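Local coordinates for GGDEF family protein (Vibrio cholerae, PDB 5GZS) that probably senses ligands through its periplasmic portion, which holds a bound arginine, and is a diguanylate cyclase, an enzyme class that makes cyclic di-GMP, at residues 218-223 against 423-428. Residues are numbered along the deposited sequence; the frame is centred on the assembly and turned at random.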
loop_
_atom_site.group_PDB
_atom_site.type_symbol
_atom_site.label_atom_id
_atom_site.label_comp_id
_atom_site.label_asym_id
_atom_site.label_seq_id
_atom_site.Cartn_x
_atom_site.Cartn_y
_atom_site.Cartn_z
ATOM N N SER A 218 8.400 21.019 -28.682
ATOM C CA SER A 218 7.387 20.135 -29.243
ATOM C C SER A 218 6.816 20.796 -30.478
ATOM O O SER A 218 6.308 20.142 -31.387
ATOM C CB SER A 218 6.272 19.847 -28.237
ATOM O OG SER A 218 5.326 20.903 -28.219
ATOM N N GLY A 219 6.881 22.119 -30.500
ATOM C CA GLY A 219 6.456 22.826 -31.688
ATOM C C GLY A 219 4.959 22.880 -31.803
ATOM O O GLY A 219 4.428 23.026 -32.891
ATOM N N LEU A 220 4.270 22.733 -30.683
ATOM C CA LEU A 220 2.829 22.836 -30.720
ATOM C C LEU A 220 2.476 24.320 -30.634
ATOM O O LEU A 220 3.232 25.119 -30.103
ATOM C CB LEU A 220 2.171 22.014 -29.592
ATOM C CG LEU A 220 2.225 22.546 -28.163
ATOM C CD1 LEU A 220 1.107 23.541 -27.924
ATOM C CD2 LEU A 220 2.147 21.401 -27.165
ATOM N N ASN A 221 1.310 24.671 -31.156
ATOM C CA ASN A 221 0.859 26.042 -31.215
ATOM C C ASN A 221 0.244 26.512 -29.903
ATOM O O ASN A 221 -0.957 26.385 -29.715
ATOM C CB ASN A 221 -0.140 26.180 -32.368
ATOM C CG ASN A 221 -0.681 27.581 -32.518
ATOM O OD1 ASN A 221 -0.314 28.493 -31.787
ATOM N ND2 ASN A 221 -1.552 27.759 -33.491
ATOM N N VAL A 222 1.056 27.091 -29.020
ATOM C CA VAL A 222 0.557 27.593 -27.739
ATOM C C VAL A 222 -0.483 28.738 -27.845
ATOM O O VAL A 222 -1.008 29.181 -26.811
ATOM C CB VAL A 222 1.713 28.110 -26.835
ATOM C CG1 VAL A 222 2.959 27.198 -26.928
ATOM C CG2 VAL A 222 2.071 29.544 -27.201
ATOM N N GLN A 223 -0.770 29.233 -29.057
ATOM C CA GLN A 223 -1.837 30.219 -29.204
ATOM C C GLN A 223 -3.173 29.500 -29.343
ATOM O O GLN A 223 -4.236 30.125 -29.309
ATOM C CB GLN A 223 -1.625 31.140 -30.408
ATOM C CG GLN A 223 -0.455 32.091 -30.294
ATOM C CD GLN A 223 -0.322 32.714 -28.912
ATOM O OE1 GLN A 223 -1.239 33.358 -28.407
ATOM N NE2 GLN A 223 0.829 32.513 -28.291
ATOM N N GLY A 423 -2.909 15.671 -29.604
ATOM C CA GLY A 423 -3.178 14.945 -28.376
ATOM C C GLY A 423 -2.044 14.000 -28.022
ATOM O O GLY A 423 -1.707 13.821 -26.843
ATOM N N ALA A 424 -1.444 13.402 -29.051
ATOM C CA ALA A 424 -0.254 12.572 -28.885
ATOM C C ALA A 424 0.902 13.358 -28.249
ATOM O O ALA A 424 1.713 12.794 -27.528
ATOM C CB ALA A 424 0.174 12.000 -30.212
ATOM N N THR A 425 0.979 14.658 -28.511
ATOM C CA THR A 425 2.057 15.461 -27.970
ATOM C C THR A 425 1.631 15.968 -26.607
ATOM O O THR A 425 2.442 16.058 -25.683
ATOM C CB THR A 425 2.427 16.648 -28.906
ATOM O OG1 THR A 425 3.148 16.156 -30.039
ATOM C CG2 THR A 425 3.300 17.661 -28.190
ATOM N N LEU A 426 0.347 16.289 -26.466
ATOM C CA LEU A 426 -0.110 16.855 -25.204
ATOM C C LEU A 426 0.043 15.854 -24.060
ATOM O O LEU A 426 0.594 16.195 -23.027
ATOM C CB LEU A 426 -1.564 17.321 -25.303
ATOM C CG LEU A 426 -1.710 18.642 -26.061
ATOM C CD1 LEU A 426 -3.192 19.058 -26.179
ATOM C CD2 LEU A 426 -0.819 19.759 -25.460
ATOM N N ALA A 427 -0.433 14.627 -24.258
ATOM C CA ALA A 427 -0.558 13.656 -23.170
ATOM C C ALA A 427 0.744 13.414 -22.367
ATOM O O ALA A 427 0.704 13.477 -21.144
ATOM C CB ALA A 427 -1.118 12.316 -23.716
ATOM N N PRO A 428 1.897 13.155 -23.036
ATOM C CA PRO A 428 3.146 13.004 -22.260
ATOM C C PRO A 428 3.544 14.262 -21.527
ATOM O O PRO A 428 4.061 14.169 -20.415
ATOM C CB PRO A 428 4.204 12.681 -23.316
ATOM C CG PRO A 428 3.437 12.116 -24.442
ATOM C CD PRO A 428 2.117 12.844 -24.461
#
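In Thr-425 the methyl CG2 lies anti to the backbone N, with OG1 beside that nitrogen (chi1 -74°), and in Leu-220 a chi1 of 75° sets CG between the backbone N and the carbonyl carbon; the two side chains thereby meet between the end of helix 189-218 and the flank of helix 421-435. The Thr-425 methyl is shared by two partners. Ser-218 CB rests on Thr-425 CG2 at 3.7 Å, and Leu-220 CD2 reaches the same methyl at 4.0 Å. Through that one branch Leu-220 also meets Leu-426, whose side chain crosses it at about a right angle, the two CD2 methyls lying 3.8 Å apart. The CB of Leu-426 does not itself face the loop; the CD2 branch at the far end of the side chain makes the approach. The contact between the two segments is small and apolar, burying 129 Å² in all.

Ser-218 turns its hydroxyl to its own chain: OG accepts from the backbone N of Leu-220 at 3.2 Å, forming an ST turn, and is also hydrogen-bonded to Val-215 O. Gly-219, the first residue past helix 189-218 to leave helical geometry, has positive phi, and the CB of Leu-220, next in the chain, points toward helix 421-435. Leu-262 touches both Leu-220 and Leu-426; Leu-422 and Leu-429 also touch Leu-220, while Leu-426 packs inward on Phe-417 of strand 414-417.

The contact sets the exit of the long helix 189-218 against helix 421-435, close to where the loop leads into strand 226-230. That strand shares a mixed sheet with strand 414-417, in what is probably the second of two solute-binding-protein-like (family 3) modules, an arrangement consistent with a link between the two.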